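Local coordinates for protein bifunctional cytochrome P450/NADPH--P450 reductase (Deinococcus aerius, PDB 7F3H) that probably hydroxylates organic substrates at a haem iron, as a self-sufficient cytochrome P450 fused to its own NADPH-dependent reductase, at residues W134-V144 and D448-R456. Sequence-based numbering, arbitrary orientation.
Sequences WERTQGQDVRV and DFALRVRER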
ATOM      1  N   TRP A 134       7.185  -2.339  22.484  1.00 34.12           N
ATOM      2  CA  TRP A 134       8.602  -2.065  22.317  1.00 33.08           C
ATOM      3  C   TRP A 134       9.213  -1.644  23.643  1.00 31.25           C
ATOM      4  O   TRP A 134      10.330  -2.066  23.970  1.00 31.24           O
ATOM      5  CB  TRP A 134       8.808  -1.022  21.224  1.00 28.95           C
ATOM      6  CG  TRP A 134       8.510  -1.531  19.836  1.00 26.44           C
ATOM      7  CD1 TRP A 134       7.840  -2.679  19.496  1.00 31.23           C
ATOM      8  CD2 TRP A 134       8.844  -0.885  18.593  1.00 30.61           C
ATOM      9  NE1 TRP A 134       7.743  -2.786  18.115  1.00 28.37           N
ATOM     10  CE2 TRP A 134       8.346  -1.697  17.545  1.00 29.50           C
ATOM     11  CE3 TRP A 134       9.505   0.311  18.266  1.00 24.80           C
ATOM     12  CZ2 TRP A 134       8.498  -1.355  16.202  1.00 28.26           C
ATOM     13  CZ3 TRP A 134       9.651   0.647  16.939  1.00 23.34           C
ATOM     14  CH2 TRP A 134       9.154  -0.182  15.919  1.00 26.39           C
ATOM     15  N   GLU A 135       8.439  -0.933  24.485  1.00 34.32           N
ATOM     16  CA  GLU A 135       8.948  -0.648  25.826  1.00 40.03           C
ATOM     17  C   GLU A 135       9.260  -1.948  26.540  1.00 38.30           C
ATOM     18  O   GLU A 135      10.353  -2.120  27.098  1.00 40.49           O
ATOM     19  CB  GLU A 135       7.950   0.159  26.653  1.00 40.13           C
ATOM     20  CG  GLU A 135       8.162   1.643  26.718  1.00 44.92           C
ATOM     21  CD  GLU A 135       7.042   2.364  27.498  1.00 55.47           C
ATOM     22  OE1 GLU A 135       5.849   1.966  27.404  1.00 53.86           O
ATOM     23  OE2 GLU A 135       7.374   3.294  28.270  1.00 63.79           O
ATOM     24  N   ARG A 136       8.327  -2.901  26.460  1.00 37.68           N
ATOM     25  CA  ARG A 136       8.420  -4.152  27.195  1.00 37.41           C
ATOM     26  C   ARG A 136       9.593  -4.999  26.752  1.00 38.67           C
ATOM     27  O   ARG A 136      10.056  -5.826  27.540  1.00 41.80           O
ATOM     28  CB  ARG A 136       7.135  -4.969  26.997  1.00 37.11           C
ATOM     29  CG  ARG A 136       5.943  -4.474  27.795  1.00 40.61           C
ATOM     30  CD  ARG A 136       4.714  -5.386  27.660  1.00 45.28           C
ATOM     31  NE  ARG A 136       3.730  -4.910  26.684  1.00 40.36           N
ATOM     32  CZ  ARG A 136       3.382  -5.614  25.615  1.00 40.02           C
ATOM     33  NH1 ARG A 136       3.957  -6.797  25.411  1.00 43.08           N
ATOM     34  NH2 ARG A 136       2.470  -5.151  24.761  1.00 34.33           N
ATOM     35  N   THR A 137      10.110  -4.807  25.521  1.00 38.61           N
ATOM     36  CA  THR A 137      11.078  -5.768  24.994  1.00 32.81           C
ATOM     37  C   THR A 137      12.407  -5.130  24.603  1.00 35.08           C
ATOM     38  O   THR A 137      13.184  -5.751  23.870  1.00 29.20           O
ATOM     39  CB  THR A 137      10.480  -6.558  23.826  1.00 33.56           C
ATOM     40  OG1 THR A 137      10.048  -5.669  22.797  1.00 32.46           O
ATOM     41  CG2 THR A 137       9.281  -7.391  24.295  1.00 35.49           C
ATOM     42  N   GLN A 138      12.692  -3.928  25.124  1.00 30.68           N
ATOM     43  CA  GLN A 138      13.924  -3.204  24.856  1.00 31.84           C
ATOM     44  C   GLN A 138      15.122  -4.150  24.873  1.00 36.26           C
ATOM     45  O   GLN A 138      15.216  -5.043  25.719  1.00 36.65           O
ATOM     46  CB  GLN A 138      14.119  -2.108  25.912  1.00 26.59           C
ATOM     47  CG  GLN A 138      13.267  -0.875  25.754  1.00 30.76           C
ATOM     48  CD  GLN A 138      13.538   0.151  26.856  1.00 39.03           C
ATOM     49  OE1 GLN A 138      14.609   0.777  26.906  1.00 39.73           O
ATOM     50  NE2 GLN A 138      12.565   0.329  27.743  1.00 38.33           N
ATOM     51  N   GLY A 139      16.021  -3.975  23.907  1.00 35.59           N
ATOM     52  CA  GLY A 139      17.186  -4.813  23.777  1.00 38.27           C
ATOM     53  C   GLY A 139      16.961  -6.074  22.956  1.00 41.32           C
ATOM     54  O   GLY A 139      17.870  -6.490  22.219  1.00 41.34           O
ATOM     55  N   GLN A 140      15.763  -6.673  23.031  1.00 27.38           N
ATOM     56  CA  GLN A 140      15.397  -7.782  22.161  1.00 29.86           C
ATOM     57  C   GLN A 140      15.105  -7.275  20.744  1.00 34.70           C
ATOM     58  O   GLN A 140      14.750  -6.104  20.527  1.00 32.20           O
ATOM     59  CB  GLN A 140      14.182  -8.512  22.716  1.00 31.77           C
ATOM     60  CG  GLN A 140      14.301  -8.827  24.192  1.00 36.17           C
ATOM     61  CD  GLN A 140      13.028  -9.440  24.762  1.00 49.20           C
ATOM     62  OE1 GLN A 140      12.454 -10.363  24.185  1.00 49.05           O
ATOM     63  NE2 GLN A 140      12.602  -8.949  25.919  1.00 52.85           N
ATOM     64  N   ASP A 141      15.268  -8.178  19.768  1.00 32.54           N
ATOM     65  CA  ASP A 141      15.028  -7.847  18.361  1.00 31.03           C
ATOM     66  C   ASP A 141      13.579  -7.439  18.130  1.00 34.87           C
ATOM     67  O   ASP A 141      12.646  -8.197  18.424  1.00 38.91           O
ATOM     68  CB  ASP A 141      15.365  -9.029  17.441  1.00 23.35           C
ATOM     69  CG  ASP A 141      16.837  -9.275  17.327  1.00 30.07           C
ATOM     70  OD1 ASP A 141      17.620  -8.415  17.793  1.00 34.01           O
ATOM     71  OD2 ASP A 141      17.222 -10.328  16.791  1.00 29.18           O
ATOM     72  N   VAL A 142      13.400  -6.246  17.586  1.00 28.22           N
ATOM     73  CA  VAL A 142      12.125  -5.835  17.027  1.00 26.49           C
ATOM     74  C   VAL A 142      12.014  -6.379  15.606  1.00 29.28           C
ATOM     75  O   VAL A 142      12.939  -6.218  14.800  1.00 27.78           O
ATOM     76  CB  VAL A 142      12.002  -4.308  17.068  1.00 27.19           C
ATOM     77  CG1 VAL A 142      10.957  -3.819  16.050  1.00 29.79           C
ATOM     78  CG2 VAL A 142      11.646  -3.889  18.481  1.00 25.13           C
ATOM     79  N   ARG A 143      10.925  -7.114  15.329  1.00 27.25           N
ATOM     80  CA  ARG A 143      10.611  -7.620  13.993  1.00 24.48           C
ATOM     81  C   ARG A 143       9.754  -6.569  13.289  1.00 28.90           C
ATOM     82  O   ARG A 143       8.527  -6.512  13.461  1.00 25.87           O
ATOM     83  CB  ARG A 143       9.919  -8.980  14.092  1.00 32.18           C
ATOM     84  CG  ARG A 143      10.752  -9.998  14.904  1.00 36.85           C
ATOM     85  CD  ARG A 143      10.287 -11.431  14.769  1.00 40.41           C
ATOM     86  NE  ARG A 143      11.109 -12.181  13.819  1.00 50.59           N
ATOM     87  CZ  ARG A 143      10.634 -12.770  12.717  1.00 63.63           C
ATOM     88  NH1 ARG A 143       9.329 -12.703  12.425  1.00 59.10           N
ATOM     89  NH2 ARG A 143      11.456 -13.434  11.905  1.00 64.78           N
ATOM     90  N   VAL A 144      10.403  -5.742  12.469  1.00 26.79           N
ATOM     91  CA  VAL A 144       9.796  -4.478  12.059  1.00 24.90           C
ATOM     92  C   VAL A 144       8.570  -4.726  11.186  1.00 28.69           C
ATOM     93  O   VAL A 144       7.469  -4.251  11.486  1.00 29.47           O
ATOM     94  CB  VAL A 144      10.838  -3.594  11.363  1.00 25.79           C
ATOM     95  CG1 VAL A 144      10.167  -2.377  10.762  1.00 23.76           C
ATOM     96  CG2 VAL A 144      11.951  -3.182  12.363  1.00 23.82           C
ATOM     97  N   ASP A 448      12.879  -9.775   6.990  1.00 27.53           N
ATOM     98  CA  ASP A 448      13.954 -10.157   7.915  1.00 28.62           C
ATOM     99  C   ASP A 448      14.719  -8.935   8.426  1.00 33.11           C
ATOM    100  O   ASP A 448      15.930  -9.002   8.702  1.00 26.29           O
ATOM    101  CB  ASP A 448      14.921 -11.157   7.259  1.00 38.29           C
ATOM    102  CG  ASP A 448      14.196 -12.313   6.597  1.00 43.00           C
ATOM    103  OD1 ASP A 448      13.244 -12.844   7.220  1.00 41.50           O
ATOM    104  OD2 ASP A 448      14.558 -12.658   5.441  1.00 45.00           O
ATOM    105  N   PHE A 449      13.995  -7.826   8.561  1.00 30.58           N
ATOM    106  CA  PHE A 449      14.513  -6.549   9.035  1.00 29.14           C
ATOM    107  C   PHE A 449      14.318  -6.483  10.551  1.00 27.46           C
ATOM    108  O   PHE A 449      13.194  -6.401  11.043  1.00 33.80           O
ATOM    109  CB  PHE A 449      13.782  -5.415   8.306  1.00 30.58           C
ATOM    110  CG  PHE A 449      14.149  -4.009   8.754  1.00 30.76           C
ATOM    111  CD1 PHE A 449      15.393  -3.714   9.332  1.00 28.87           C
ATOM    112  CD2 PHE A 449      13.252  -2.959   8.536  1.00 25.67           C
ATOM    113  CE1 PHE A 449      15.731  -2.363   9.722  1.00 27.77           C
ATOM    114  CE2 PHE A 449      13.588  -1.636   8.902  1.00 25.12           C
ATOM    115  CZ  PHE A 449      14.832  -1.346   9.509  1.00 23.48           C
ATOM    116  N   ALA A 450      15.404  -6.582  11.291  1.00 28.51           N
ATOM    117  CA  ALA A 450      15.385  -6.431  12.735  1.00 32.11           C
ATOM    118  C   ALA A 450      16.095  -5.133  13.125  1.00 30.29           C
ATOM    119  O   ALA A 450      17.131  -4.789  12.550  1.00 30.07           O
ATOM    120  CB  ALA A 450      16.066  -7.639  13.403  1.00 22.18           C
ATOM    121  N   LEU A 451      15.553  -4.428  14.117  1.00 26.42           N
ATOM    122  CA  LEU A 451      16.286  -3.363  14.787  1.00 30.34           C
ATOM    123  C   LEU A 451      16.137  -3.528  16.293  1.00 31.64           C
ATOM    124  O   LEU A 451      15.426  -4.421  16.769  1.00 31.36           O
ATOM    125  CB  LEU A 451      15.817  -1.965  14.337  1.00 30.60           C
ATOM    126  CG  LEU A 451      14.347  -1.559  14.412  1.00 32.25           C
ATOM    127  CD1 LEU A 451      13.949  -1.180  15.844  1.00 31.06           C
ATOM    128  CD2 LEU A 451      14.098  -0.410  13.447  1.00 27.54           C
ATOM    129  N   ARG A 452      16.867  -2.692  17.044  1.00 29.81           N
ATOM    130  CA  ARG A 452      16.752  -2.620  18.495  1.00 27.64           C
ATOM    131  C   ARG A 452      16.425  -1.200  18.946  1.00 28.09           C
ATOM    132  O   ARG A 452      16.835  -0.223  18.314  1.00 27.86           O
ATOM    133  CB  ARG A 452      18.027  -3.118  19.157  1.00 29.15           C
ATOM    134  CG  ARG A 452      17.958  -4.612  19.403  1.00 34.07           C
ATOM    135  CD  ARG A 452      19.308  -5.193  19.752  1.00 39.99           C
ATOM    136  NE  ARG A 452      19.372  -6.562  19.277  1.00 34.02           N
ATOM    137  CZ  ARG A 452      20.464  -7.306  19.298  1.00 39.17           C
ATOM    138  NH1 ARG A 452      21.597  -6.820  19.791  1.00 43.84           N
ATOM    139  NH2 ARG A 452      20.425  -8.537  18.815  1.00 39.00           N
ATOM    140  N   VAL A 453      15.650  -1.074  20.029  1.00 27.98           N
ATOM    141  CA  VAL A 453      15.253   0.248  20.514  1.00 28.38           C
ATOM    142  C   VAL A 453      15.596   0.392  21.992  1.00 37.26           C
ATOM    143  O   VAL A 453      15.594  -0.582  22.760  1.00 34.22           O
ATOM    144  CB  VAL A 453      13.751   0.561  20.292  1.00 26.90           C
ATOM    145  CG1 VAL A 453      13.440   0.637  18.828  1.00 31.86           C
ATOM    146  CG2 VAL A 453      12.851  -0.441  20.979  1.00 23.60           C
ATOM    147  N   ARG A 454      15.888   1.636  22.392  1.00 34.29           N
ATOM    148  CA  ARG A 454      16.129   1.931  23.799  1.00 32.78           C
ATOM    149  C   ARG A 454      15.420   3.229  24.177  1.00 38.67           C
ATOM    150  O   ARG A 454      15.456   4.209  23.428  1.00 38.26           O
ATOM    151  CB  ARG A 454      17.641   2.022  24.086  1.00 33.17           C
ATOM    152  CG  ARG A 454      18.009   2.084  25.562  1.00 44.15           C
ATOM    153  CD  ARG A 454      19.251   2.960  25.848  1.00 49.23           C
ATOM    154  NE  ARG A 454      19.264   4.184  25.044  1.00 49.48           N
ATOM    155  CZ  ARG A 454      20.371   4.799  24.633  1.00 57.83           C
ATOM    156  NH1 ARG A 454      21.568   4.241  24.875  1.00 45.44           N
ATOM    157  NH2 ARG A 454      20.269   5.912  23.883  1.00 54.09           N
ATOM    158  N   GLU A 455      14.776   3.239  25.348  1.00 42.42           N
ATOM    159  CA  GLU A 455      14.125   4.456  25.836  1.00 41.15           C
ATOM    160  C   GLU A 455      15.069   5.657  25.756  1.00 37.57           C
ATOM    161  O   GLU A 455      16.198   5.607  26.247  1.00 38.77           O
ATOM    162  CB  GLU A 455      13.669   4.253  27.281  1.00 39.79           C
ATOM    163  CG  GLU A 455      12.216   3.837  27.424  1.00 48.23           C
ATOM    164  CD  GLU A 455      11.832   3.523  28.870  1.00 58.75           C
ATOM    165  OE1 GLU A 455      10.720   3.919  29.281  1.00 62.89           O
ATOM    166  OE2 GLU A 455      12.642   2.887  29.597  1.00 56.01           O
ATOM    167  N   ARG A 456      14.598   6.739  25.139  1.00 34.94           N
ATOM    168  CA  ARG A 456      15.362   7.976  25.156  1.00 34.66           C
ATOM    169  C   ARG A 456      15.376   8.566  26.563  1.00 36.69           C
ATOM    170  O   ARG A 456      14.334   8.676  27.221  1.00 36.95           O
ATOM    171  CB  ARG A 456      14.782   8.970  24.151  1.00 31.81           C
ATOM    172  CG  ARG A 456      14.933   8.513  22.707  1.00 32.82           C
ATOM    173  CD  ARG A 456      14.205   9.427  21.757  1.00 30.51           C
ATOM    174  NE  ARG A 456      14.931  10.681  21.587  1.00 38.64           N
ATOM    175  CZ  ARG A 456      14.378  11.840  21.227  1.00 39.45           C
ATOM    176  NH1 ARG A 456      13.069  11.920  20.978  1.00 30.93           N
ATOM    177  NH2 ARG A 456      15.151  12.921  21.107  1.00 37.37           N
TER
HETATM  178  O   HOH W   1      14.476  -3.556  21.002  1.00 30.31           O
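V144 sets CG2 over one face of the F449 ring, 4.2 Å from its centroid, while Y434 stacks on that ring from outside the two segments. The indole of W134 carries V142 CG1 on one face, within its own segment, and V453 CG1 comes obliquely to CE3. The guanidinium of R452 is met at its edge by D141: NE and NH2 both reach the single oxygen OD1, each at 3.0 Å, with the two planes only 15° apart. The other oxygen, D141 OD2, bonds to Y432. Were R452 an alanine, D141 OD1 would probably lose its paired cation and the carboxylate would be freer to turn about its OD2 bond to Y432.

Between these groups V142 and L451 exchange backbone hydrogen bonds as an antiparallel pair, and V144 N adds one to F449 O, tying the residue before strand 450-455 to the start of helix 144-161. Where the strands part, a water links V453 N to Q140 O. Q138 then takes over: its CG lies anti to the carbonyl carbon (chi1 -76°) and the extended chain carries the amide to E455, where OE1 accepts from E455 N at 2.9 Å and NE2 donates to E455 OE2 at 3.2 Å, from above the carboxylate plane. Beyond it, E135 OE2 and E455 OE1 stand 3.6 Å apart, and K425 bridges both.

Strand 142-143 thus edges the small sheet of 450-455 and 426-429, while V144 and F449 pack on helix 254-285. K425 probably offsets the E135-E455 repulsion at one end; partway along, R452 probably favours charged D141; the far end closes on V144 and F449.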